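Long-range contacts in ribulose bisphosphate carboxylase (Pyrococcus horikoshii, PDB 2CWX), which probably carboxylates ribulose 1,5-bisphosphate to give two molecules of 3-phosphoglycerate, using magnesium, in an archaeal pathway that degrades AMP: residues E29-P34 / H78-I83; A260-R265 / R303-D308; H276-M281 / Q309-T314. All coordinates share one frame; numbering follows the deposited sequence.

Contact 1: residues E29-P34 / H78-I83; sequences EYYFEP and HGEGYI
Phe32 and Tyr82 form a hydrogen-bonded antiparallel pair in the mixed sheet of the RuBisCO N-terminal domain. Their backbone bonds, Phe32 N to Tyr82 O and Tyr82 N to Phe32 O, are 2.9 Å long. CB of Tyr82 sits over one face of the Phe32 ring, 4.2 Å from its centroid. The rings are near parallel but barely overlap. CG of Phe32 stands between its backbone N and carbonyl carbon (chi1 72°), which swings the ring under Tyr82. Helix 39-49 packs on both rings. Pro34 lies at about a right angle to the Tyr82 side chain, with CD 3.9 Å from Tyr82 CD2. Tyr31, paired with Ile83, belongs to the other face. With CG anti to N (chi1 171°), its ring runs to the type II' turn from His78 to Gly81. His78 O meets the ring edge, 3.5 Å from Tyr31 CE2. Glu33 OE1 is bonded to Asn117. Glu33 OE2 and Glu80 OE1, 4.1 Å apart, would probably repel if both were charged. Which of them takes the Tyr31 proton is open. Both distances from Tyr31 OH are very short: 2.4 Å to Glu80 OE1, whose carboxylate is nearly perpendicular to the ring (88°), and 2.5 Å to Glu33 OE2, in the ring plane.

Contact 2: residues A260-R265 / R303-D308; sequences ALQYMR and RMIGVD
Gln262 and Ile305 bring the two backbones nearest, with their CA atoms 6.3 Å apart. Residues 260-265 are helical throughout. Residues 303-305 are the last turn of helix 295-305, and a Schellman motif ends it. Gly306 is the C' residue, with phi at 122°. Its N bonds to Arg303 O, and Val307 N reaches back to Ala302 O. A CB at Gly306 would probably collide with the preceding carbonyl O and with Arg265 NE.

Ile305 carries most of the contact. Its side chain points at helix 258-271 and meets three residues there. CD1 presses on Gln262 CG at 3.8 Å and touches Leu261 CD2 at 4.1 Å. CG2 is the other branch; it is anti to the backbone N and rests on Arg265 CB at 3.9 Å. Leu261 CD2 goes further and touches Val307 CG1 at 4.2 Å, beyond the helix end. Gln262 lies crosswise to Ile305 and offers only its aliphatic part. Its amide NE2 bonds to Gly96 O.

Arg265 slides past Ile305 in the opposite direction. Its chain bends at chi2 (67°), which lays CG and CD against the C-terminal end of helix 295-305. CD is 3.3 Å from Ile305 O and 3.6 Å from Gly306 O. The carbonyl of Ile305 meets the guanidinium at its edge, with NE 3.2 Å from Ile305 O. The far end is fixed elsewhere: NH1 makes a salt bridge to Glu269 and NH2 bonds to Gly135 O.

The contact joins two neighbouring helices on the outside of the TIM barrel. Val307 leads inward and packs on Ile275 and Ala277 of strand 274-278. Helix 231-244 covers Ala260 and Met264, and Gln262 packs on Pro230 of the second subunit.

Contact 3: residues H276-M281 / Q309-T314; sequences HAHRAM and QIHTGT
The edge of His311 meets the face of His278 at the C-terminal ends of two parallel TIM-barrel strands, with planes at 72°. The rings are modelled closer than carbons can sit, so their spacing is doubtful. His278 is the probable proton acceptor; His311 and Arg279 probably bind substrate. Ala280 N bonds to His278 ND1 in the ring plane (3.1 Å), helping to fix the ring. An alanine at His278 would be likely to leave the His311 edge without its ring face and Ala280 N without its acceptor. His276, two residues earlier on the same strand, meets His311 at about a right angle, its NE2 3.0 Å from His311 NE2. Its ND1 donates a nearly straight bond to Gln309 OE1 (3.1 Å, 171°), on a lone pair. Arg279 CG stands between its backbone N and carbonyl carbon (chi1 67°), which sends the extended chain along His311, with CD 3.3 Å from His311 O. One face of the guanidinium covers the Thr312 backbone. Ala277 N bonds to Gln309 O at 2.9 Å. Strand 248-252 flanks 274-278, strand 344-347 flanks 309-311, and Lys186 of strand 184-186 touches all three histidines.

Contacts 2 and 3 are two layers of one part of the barrel. Helix 258-271 runs on into strand 274-278, and helix 295-305 into strand 309-311. Contact 2 joins the outer helices, and contact 3 the strands. Their centres are 14 Å apart, and they touch where Val307 CG1 meets Ala277 CB at 3.7 Å. Contact 3 lies in the predicted active site: the His278 side chain is about 3 Å from those of Lys186 and Glu189, two of the probable magnesium ligands, Lys186 through its carbamate. Contact 2 is further out, with the Val307 side chain about 9 Å from that of His278. Contact 1 is in the N-terminal domain, its centre 27 Å from that of contact 3.

Contact 1: residues E29-P34 / H78-I83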
loop_
_atom_site.group_PDB
_atom_site.type_symbol
_atom_site.label_atom_id
_atom_site.label_comp_id
_atom_site.label_asym_id
_atom_site.label_seq_id
_atom_site.Cartn_x
_atom_site.Cartn_y
_atom_site.Cartn_z
ATOM N N GLU A 29 12.884 -1.541 -45.550
ATOM C CA GLU A 29 13.205 -2.184 -46.810
ATOM C C GLU A 29 12.371 -3.435 -46.951
ATOM O O GLU A 29 12.400 -4.282 -46.076
ATOM C CB GLU A 29 14.691 -2.577 -46.862
ATOM C CG GLU A 29 15.688 -1.481 -46.486
ATOM C CD GLU A 29 17.142 -1.854 -46.836
ATOM O OE1 GLU A 29 18.069 -1.473 -46.069
ATOM O OE2 GLU A 29 17.355 -2.545 -47.881
ATOM N N TYR A 30 11.652 -3.557 -48.061
ATOM C CA TYR A 30 10.846 -4.732 -48.353
ATOM C C TYR A 30 11.280 -5.399 -49.670
ATOM O O TYR A 30 11.596 -4.712 -50.649
ATOM C CB TYR A 30 9.372 -4.339 -48.515
ATOM C CG TYR A 30 8.707 -3.689 -47.315
ATOM C CD1 TYR A 30 8.123 -4.463 -46.308
ATOM C CD2 TYR A 30 8.631 -2.320 -47.201
ATOM C CE1 TYR A 30 7.512 -3.881 -45.206
ATOM C CE2 TYR A 30 8.002 -1.724 -46.113
ATOM C CZ TYR A 30 7.435 -2.511 -45.129
ATOM O OH TYR A 30 6.823 -1.920 -44.054
ATOM N N TYR A 31 11.243 -6.726 -49.683
ATOM C CA TYR A 31 11.114 -7.514 -50.905
ATOM C C TYR A 31 9.645 -7.850 -51.134
ATOM O O TYR A 31 8.917 -8.171 -50.200
ATOM C CB TYR A 31 11.897 -8.806 -50.787
ATOM C CG TYR A 31 11.648 -9.799 -51.922
ATOM C CD1 TYR A 31 10.654 -10.781 -51.824
ATOM C CD2 TYR A 31 12.409 -9.754 -53.087
ATOM C CE1 TYR A 31 10.433 -11.690 -52.881
ATOM C CE2 TYR A 31 12.210 -10.669 -54.114
ATOM C CZ TYR A 31 11.219 -11.619 -54.011
ATOM O OH TYR A 31 11.027 -12.521 -55.057
ATOM N N PHE A 32 9.201 -7.776 -52.383
ATOM C CA PHE A 32 7.857 -8.183 -52.725
ATOM C C PHE A 32 7.743 -8.659 -54.185
ATOM O O PHE A 32 8.603 -8.379 -55.029
ATOM C CB PHE A 32 6.873 -7.030 -52.478
ATOM C CG PHE A 32 6.992 -5.926 -53.456
ATOM C CD1 PHE A 32 7.881 -4.880 -53.240
ATOM C CD2 PHE A 32 6.215 -5.914 -54.598
ATOM C CE1 PHE A 32 8.005 -3.849 -54.158
ATOM C CE2 PHE A 32 6.330 -4.877 -55.523
ATOM C CZ PHE A 32 7.228 -3.841 -55.295
ATOM N N GLU A 33 6.659 -9.384 -54.440
ATOM C CA GLU A 33 6.268 -9.794 -55.785
ATOM C C GLU A 33 4.842 -9.315 -55.992
ATOM O O GLU A 33 3.944 -9.688 -55.214
ATOM C CB GLU A 33 6.330 -11.311 -55.893
ATOM C CG GLU A 33 7.748 -11.854 -55.840
ATOM C CD GLU A 33 7.799 -13.315 -55.458
ATOM O OE1 GLU A 33 6.745 -13.976 -55.533
ATOM O OE2 GLU A 33 8.882 -13.803 -55.064
ATOM N N PRO A 34 4.614 -8.476 -56.994
ATOM C CA PRO A 34 3.258 -8.030 -57.293
ATOM C C PRO A 34 2.371 -9.170 -57.790
ATOM O O PRO A 34 2.873 -10.151 -58.352
ATOM C CB PRO A 34 3.456 -6.970 -58.382
ATOM C CG PRO A 34 4.764 -7.259 -58.975
ATOM C CD PRO A 34 5.605 -7.885 -57.907
ATOM N N HIS A 78 14.781 -7.438 -58.174
ATOM C CA HIS A 78 15.681 -8.281 -57.386
ATOM C C HIS A 78 15.228 -9.732 -57.470
ATOM O O HIS A 78 14.152 -10.073 -56.978
ATOM C CB HIS A 78 15.694 -7.848 -55.921
ATOM C CG HIS A 78 16.719 -8.552 -55.089
ATOM N ND1 HIS A 78 16.523 -9.819 -54.574
ATOM C CD2 HIS A 78 17.939 -8.153 -54.653
ATOM C CE1 HIS A 78 17.585 -10.177 -53.873
ATOM N NE2 HIS A 78 18.455 -9.182 -53.900
ATOM N N GLY A 79 16.065 -10.585 -58.067
ATOM C CA GLY A 79 15.714 -11.973 -58.318
ATOM C C GLY A 79 14.371 -12.051 -59.029
ATOM O O GLY A 79 14.155 -11.423 -60.071
ATOM N N GLU A 80 13.444 -12.766 -58.407
ATOM C CA GLU A 80 12.121 -12.982 -58.984
ATOM C C GLU A 80 11.069 -11.884 -58.617
ATOM O O GLU A 80 9.902 -11.947 -59.035
ATOM C CB GLU A 80 11.673 -14.441 -58.689
ATOM C CG GLU A 80 11.340 -14.830 -57.245
ATOM C CD GLU A 80 12.544 -14.992 -56.278
ATOM O OE1 GLU A 80 12.919 -13.980 -55.590
ATOM O OE2 GLU A 80 13.078 -16.143 -56.158
ATOM N N GLY A 81 11.502 -10.855 -57.879
ATOM C CA GLY A 81 10.620 -9.788 -57.431
ATOM C C GLY A 81 11.293 -8.425 -57.472
ATOM O O GLY A 81 11.989 -8.110 -58.426
ATOM N N TYR A 82 11.086 -7.625 -56.426
ATOM C CA TYR A 82 11.572 -6.251 -56.343
ATOM C C TYR A 82 11.892 -5.912 -54.888
ATOM O O TYR A 82 11.274 -6.462 -53.977
ATOM C CB TYR A 82 10.489 -5.291 -56.830
ATOM C CG TYR A 82 10.060 -5.481 -58.275
ATOM C CD1 TYR A 82 10.555 -4.668 -59.301
ATOM C CD2 TYR A 82 9.154 -6.478 -58.618
ATOM C CE1 TYR A 82 10.156 -4.866 -60.632
ATOM C CE2 TYR A 82 8.757 -6.685 -59.931
ATOM C CZ TYR A 82 9.251 -5.881 -60.935
ATOM O OH TYR A 82 8.814 -6.129 -62.241
ATOM N N ILE A 83 12.850 -5.009 -54.673
ATOM C CA ILE A 83 13.095 -4.423 -53.370
ATOM C C ILE A 83 12.661 -2.968 -53.404
ATOM O O ILE A 83 12.984 -2.246 -54.355
ATOM C CB ILE A 83 14.600 -4.551 -52.981
ATOM C CG1 ILE A 83 14.917 -6.004 -52.604
ATOM C CG2 ILE A 83 14.950 -3.596 -51.829
ATOM C CD1 ILE A 83 16.414 -6.321 -52.371
#

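Contact 2: residues A260-R265 / R303-D308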
loop_
_atom_site.group_PDB
_atom_site.type_symbol
_atom_site.label_atom_id
_atom_site.label_comp_id
_atom_site.label_asym_id
_atom_site.label_seq_id
_atom_site.Cartn_x
_atom_site.Cartn_y
_atom_site.Cartn_z
ATOM N N ALA A 260 5.093 -8.040 -24.106
ATOM C CA ALA A 260 5.605 -8.573 -22.857
ATOM C C ALA A 260 7.084 -8.278 -22.750
ATOM O O ALA A 260 7.563 -7.912 -21.681
ATOM C CB ALA A 260 5.367 -10.065 -22.777
ATOM N N LEU A 261 7.805 -8.373 -23.863
ATOM C CA LEU A 261 9.269 -8.176 -23.828
ATOM C C LEU A 261 9.623 -6.727 -23.492
ATOM O O LEU A 261 10.509 -6.499 -22.662
ATOM C CB LEU A 261 9.926 -8.570 -25.138
ATOM C CG LEU A 261 11.421 -8.346 -25.193
ATOM C CD1 LEU A 261 12.084 -9.158 -24.107
ATOM C CD2 LEU A 261 12.028 -8.655 -26.563
ATOM N N GLN A 262 8.914 -5.753 -24.066
ATOM C CA GLN A 262 9.170 -4.338 -23.683
ATOM C C GLN A 262 8.952 -4.083 -22.180
ATOM O O GLN A 262 9.729 -3.397 -21.534
ATOM C CB GLN A 262 8.329 -3.340 -24.495
ATOM C CG GLN A 262 8.762 -3.224 -25.941
ATOM C CD GLN A 262 8.334 -1.891 -26.569
ATOM O OE1 GLN A 262 7.394 -1.862 -27.381
ATOM N NE2 GLN A 262 8.959 -0.772 -26.114
ATOM N N TYR A 263 7.885 -4.625 -21.641
ATOM C CA TYR A 263 7.636 -4.465 -20.240
ATOM C C TYR A 263 8.696 -5.219 -19.431
ATOM O O TYR A 263 9.188 -4.696 -18.447
ATOM C CB TYR A 263 6.247 -4.995 -19.885
ATOM C CG TYR A 263 6.019 -4.982 -18.415
ATOM C CD1 TYR A 263 5.974 -3.773 -17.729
ATOM C CD2 TYR A 263 5.860 -6.155 -17.702
ATOM C CE1 TYR A 263 5.771 -3.733 -16.360
ATOM C CE2 TYR A 263 5.657 -6.125 -16.321
ATOM C CZ TYR A 263 5.598 -4.924 -15.673
ATOM O OH TYR A 263 5.454 -4.889 -14.312
ATOM N N MET A 264 9.035 -6.459 -19.812
ATOM C CA MET A 264 10.028 -7.209 -19.064
ATOM C C MET A 264 11.418 -6.533 -19.055
ATOM O O MET A 264 12.179 -6.690 -18.099
ATOM C CB MET A 264 10.185 -8.642 -19.549
ATOM C CG MET A 264 9.011 -9.541 -19.267
ATOM S SD MET A 264 8.614 -9.616 -17.511
ATOM C CE MET A 264 10.094 -10.175 -16.876
ATOM N N ARG A 265 11.710 -5.735 -20.061
ATOM C CA ARG A 265 12.991 -5.036 -20.105
ATOM C C ARG A 265 13.001 -3.973 -18.996
ATOM O O ARG A 265 14.051 -3.626 -18.476
ATOM C CB ARG A 265 13.168 -4.371 -21.480
ATOM C CG ARG A 265 14.342 -3.418 -21.606
ATOM C CD ARG A 265 15.680 -4.096 -21.522
ATOM N NE ARG A 265 16.813 -3.146 -21.575
ATOM C CZ ARG A 265 17.335 -2.535 -20.506
ATOM N NH1 ARG A 265 16.830 -2.718 -19.301
ATOM N NH2 ARG A 265 18.355 -1.702 -20.640
ATOM N N ARG A 303 17.458 -6.190 -30.150
ATOM C CA ARG A 303 18.607 -5.467 -29.664
ATOM C C ARG A 303 18.175 -4.032 -29.192
ATOM O O ARG A 303 18.587 -3.567 -28.162
ATOM C CB ARG A 303 19.731 -5.408 -30.710
ATOM C CG ARG A 303 20.880 -4.462 -30.329
ATOM C CD ARG A 303 22.143 -4.681 -31.112
ATOM N NE ARG A 303 23.215 -3.825 -30.620
ATOM C CZ ARG A 303 24.190 -3.275 -31.333
ATOM N NH1 ARG A 303 24.306 -3.486 -32.638
ATOM N NH2 ARG A 303 25.065 -2.490 -30.708
ATOM N N MET A 304 17.288 -3.386 -29.924
ATOM C CA MET A 304 16.805 -2.044 -29.525
ATOM C C MET A 304 16.137 -2.049 -28.199
ATOM O O MET A 304 16.389 -1.190 -27.358
ATOM C CB MET A 304 15.781 -1.555 -30.520
ATOM C CG MET A 304 16.360 -1.211 -31.767
ATOM S SD MET A 304 15.111 -0.605 -32.955
ATOM C CE MET A 304 14.475 0.642 -32.161
ATOM N N ILE A 305 15.271 -3.029 -27.986
ATOM C CA ILE A 305 14.588 -3.172 -26.696
ATOM C C ILE A 305 15.607 -3.500 -25.651
ATOM O O ILE A 305 15.670 -2.876 -24.575
ATOM C CB ILE A 305 13.480 -4.234 -26.755
ATOM C CG1 ILE A 305 12.385 -3.798 -27.691
ATOM C CG2 ILE A 305 12.838 -4.461 -25.361
ATOM C CD1 ILE A 305 11.381 -4.903 -28.048
ATOM N N GLY A 306 16.433 -4.481 -25.968
ATOM C CA GLY A 306 17.651 -4.720 -25.225
ATOM C C GLY A 306 17.747 -6.115 -24.628
ATOM O O GLY A 306 17.929 -6.225 -23.437
ATOM N N VAL A 307 17.629 -7.151 -25.450
ATOM C CA VAL A 307 18.165 -8.473 -25.064
ATOM C C VAL A 307 19.709 -8.412 -25.050
ATOM O O VAL A 307 20.287 -7.673 -25.773
ATOM C CB VAL A 307 17.659 -9.600 -25.957
ATOM C CG1 VAL A 307 16.097 -9.576 -26.029
ATOM C CG2 VAL A 307 18.214 -9.513 -27.334
ATOM N N ASP A 308 20.336 -9.178 -24.175
ATOM C CA ASP A 308 21.779 -9.179 -23.991
ATOM C C ASP A 308 22.482 -10.265 -24.789
ATOM O O ASP A 308 23.649 -10.098 -25.129
ATOM C CB ASP A 308 22.129 -9.291 -22.511
ATOM C CG ASP A 308 21.575 -8.152 -21.709
ATOM O OD1 ASP A 308 22.237 -7.078 -21.675
ATOM O OD2 ASP A 308 20.494 -8.217 -21.059
#

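Contact 3: residues H276-M281 / Q309-T314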
loop_
_atom_site.group_PDB
_atom_site.type_symbol
_atom_site.label_atom_id
_atom_site.label_comp_id
_atom_site.label_asym_id
_atom_site.label_seq_id
_atom_site.Cartn_x
_atom_site.Cartn_y
_atom_site.Cartn_z
ATOM N N HIS A 276 18.531 -13.349 -21.837
ATOM C CA HIS A 276 18.905 -14.245 -22.896
ATOM C C HIS A 276 17.635 -14.524 -23.671
ATOM O O HIS A 276 16.638 -15.003 -23.103
ATOM C CB HIS A 276 19.472 -15.547 -22.326
ATOM C CG HIS A 276 19.640 -16.611 -23.357
ATOM N ND1 HIS A 276 20.855 -16.916 -23.913
ATOM C CD2 HIS A 276 18.728 -17.380 -23.998
ATOM C CE1 HIS A 276 20.692 -17.865 -24.818
ATOM N NE2 HIS A 276 19.404 -18.141 -24.908
ATOM N N ALA A 277 17.644 -14.175 -24.943
ATOM C CA ALA A 277 16.484 -14.346 -25.785
ATOM C C ALA A 277 16.626 -15.643 -26.591
ATOM O O ALA A 277 17.588 -15.820 -27.347
ATOM C CB ALA A 277 16.331 -13.182 -26.702
ATOM N N HIS A 278 15.693 -16.551 -26.371
ATOM C CA HIS A 278 15.508 -17.712 -27.209
ATOM C C HIS A 278 14.532 -17.339 -28.323
ATOM O O HIS A 278 13.549 -16.640 -28.097
ATOM C CB HIS A 278 14.865 -18.834 -26.418
ATOM C CG HIS A 278 15.123 -20.189 -26.991
ATOM N ND1 HIS A 278 14.551 -20.621 -28.165
ATOM C CD2 HIS A 278 15.859 -21.233 -26.518
ATOM C CE1 HIS A 278 14.954 -21.859 -28.418
ATOM N NE2 HIS A 278 15.749 -22.253 -27.431
ATOM N N ARG A 279 14.796 -17.818 -29.513
ATOM C CA ARG A 279 14.035 -17.354 -30.645
ATOM C C ARG A 279 13.061 -18.417 -31.176
ATOM O O ARG A 279 12.610 -18.305 -32.307
ATOM C CB ARG A 279 14.996 -16.895 -31.740
ATOM C CG ARG A 279 15.821 -18.023 -32.348
ATOM C CD ARG A 279 16.650 -17.556 -33.584
ATOM N NE ARG A 279 17.381 -18.677 -34.165
ATOM C CZ ARG A 279 18.030 -18.640 -35.321
ATOM N NH1 ARG A 279 18.067 -17.521 -36.025
ATOM N NH2 ARG A 279 18.640 -19.732 -35.776
ATOM N N ALA A 280 12.683 -19.388 -30.348
ATOM C CA ALA A 280 11.729 -20.437 -30.763
ATOM C C ALA A 280 10.460 -19.867 -31.438
ATOM O O ALA A 280 9.881 -18.881 -30.950
ATOM C CB ALA A 280 11.349 -21.362 -29.524
ATOM N N MET A 281 10.057 -20.492 -32.553
ATOM C CA MET A 281 8.931 -20.089 -33.413
ATOM C C MET A 281 9.343 -19.092 -34.509
ATOM O O MET A 281 8.583 -18.899 -35.472
ATOM C CB MET A 281 7.733 -19.547 -32.618
ATOM C CG MET A 281 6.370 -19.531 -33.355
ATOM S SD MET A 281 4.955 -18.928 -32.240
ATOM C CE MET A 281 5.314 -17.331 -32.214
ATOM N N GLN A 309 21.788 -11.368 -25.069
ATOM C CA GLN A 309 22.300 -12.458 -25.907
ATOM C C GLN A 309 21.106 -12.953 -26.701
ATOM O O GLN A 309 19.989 -12.954 -26.181
ATOM C CB GLN A 309 22.848 -13.658 -25.094
ATOM C CG GLN A 309 23.262 -13.332 -23.768
ATOM C CD GLN A 309 23.926 -14.420 -22.980
ATOM O OE1 GLN A 309 23.431 -15.561 -22.882
ATOM N NE2 GLN A 309 24.962 -14.037 -22.273
ATOM N N ILE A 310 21.320 -13.388 -27.915
ATOM C CA ILE A 310 20.271 -13.980 -28.717
ATOM C C ILE A 310 20.805 -15.092 -29.607
ATOM O O ILE A 310 21.891 -14.967 -30.139
ATOM C CB ILE A 310 19.553 -12.897 -29.569
ATOM C CG1 ILE A 310 18.296 -13.455 -30.210
ATOM C CG2 ILE A 310 20.454 -12.321 -30.629
ATOM C CD1 ILE A 310 17.371 -12.347 -30.788
ATOM N N HIS A 311 20.012 -16.149 -29.794
ATOM C CA HIS A 311 20.345 -17.230 -30.744
ATOM C C HIS A 311 20.352 -16.714 -32.202
ATOM O O HIS A 311 19.407 -16.041 -32.613
ATOM C CB HIS A 311 19.324 -18.386 -30.679
ATOM C CG HIS A 311 19.201 -19.067 -29.353
ATOM N ND1 HIS A 311 18.138 -19.903 -29.051
ATOM C CD2 HIS A 311 19.995 -19.062 -28.251
ATOM C CE1 HIS A 311 18.284 -20.356 -27.811
ATOM N NE2 HIS A 311 19.403 -19.874 -27.310
ATOM N N THR A 312 21.423 -16.983 -32.955
ATOM C CA THR A 312 21.475 -16.677 -34.389
ATOM C C THR A 312 21.752 -17.875 -35.325
ATOM O O THR A 312 21.416 -17.813 -36.505
ATOM C CB THR A 312 22.547 -15.600 -34.707
ATOM O OG1 THR A 312 23.855 -16.103 -34.422
ATOM C CG2 THR A 312 22.409 -14.372 -33.813
ATOM N N GLY A 313 22.416 -18.911 -34.837
ATOM C CA GLY A 313 22.918 -19.974 -35.718
ATOM C C GLY A 313 24.443 -20.113 -35.861
ATOM O O GLY A 313 25.218 -19.218 -35.476
ATOM N N THR A 314 24.846 -21.251 -36.460
ATOM C CA THR A 314 26.237 -21.725 -36.524
ATOM C C THR A 314 26.640 -22.338 -37.845
ATOM O O THR A 314 25.775 -22.667 -38.669
ATOM C CB THR A 314 26.400 -22.855 -35.563
ATOM O OG1 THR A 314 25.363 -23.817 -35.795
ATOM C CG2 THR A 314 26.171 -22.387 -34.176
#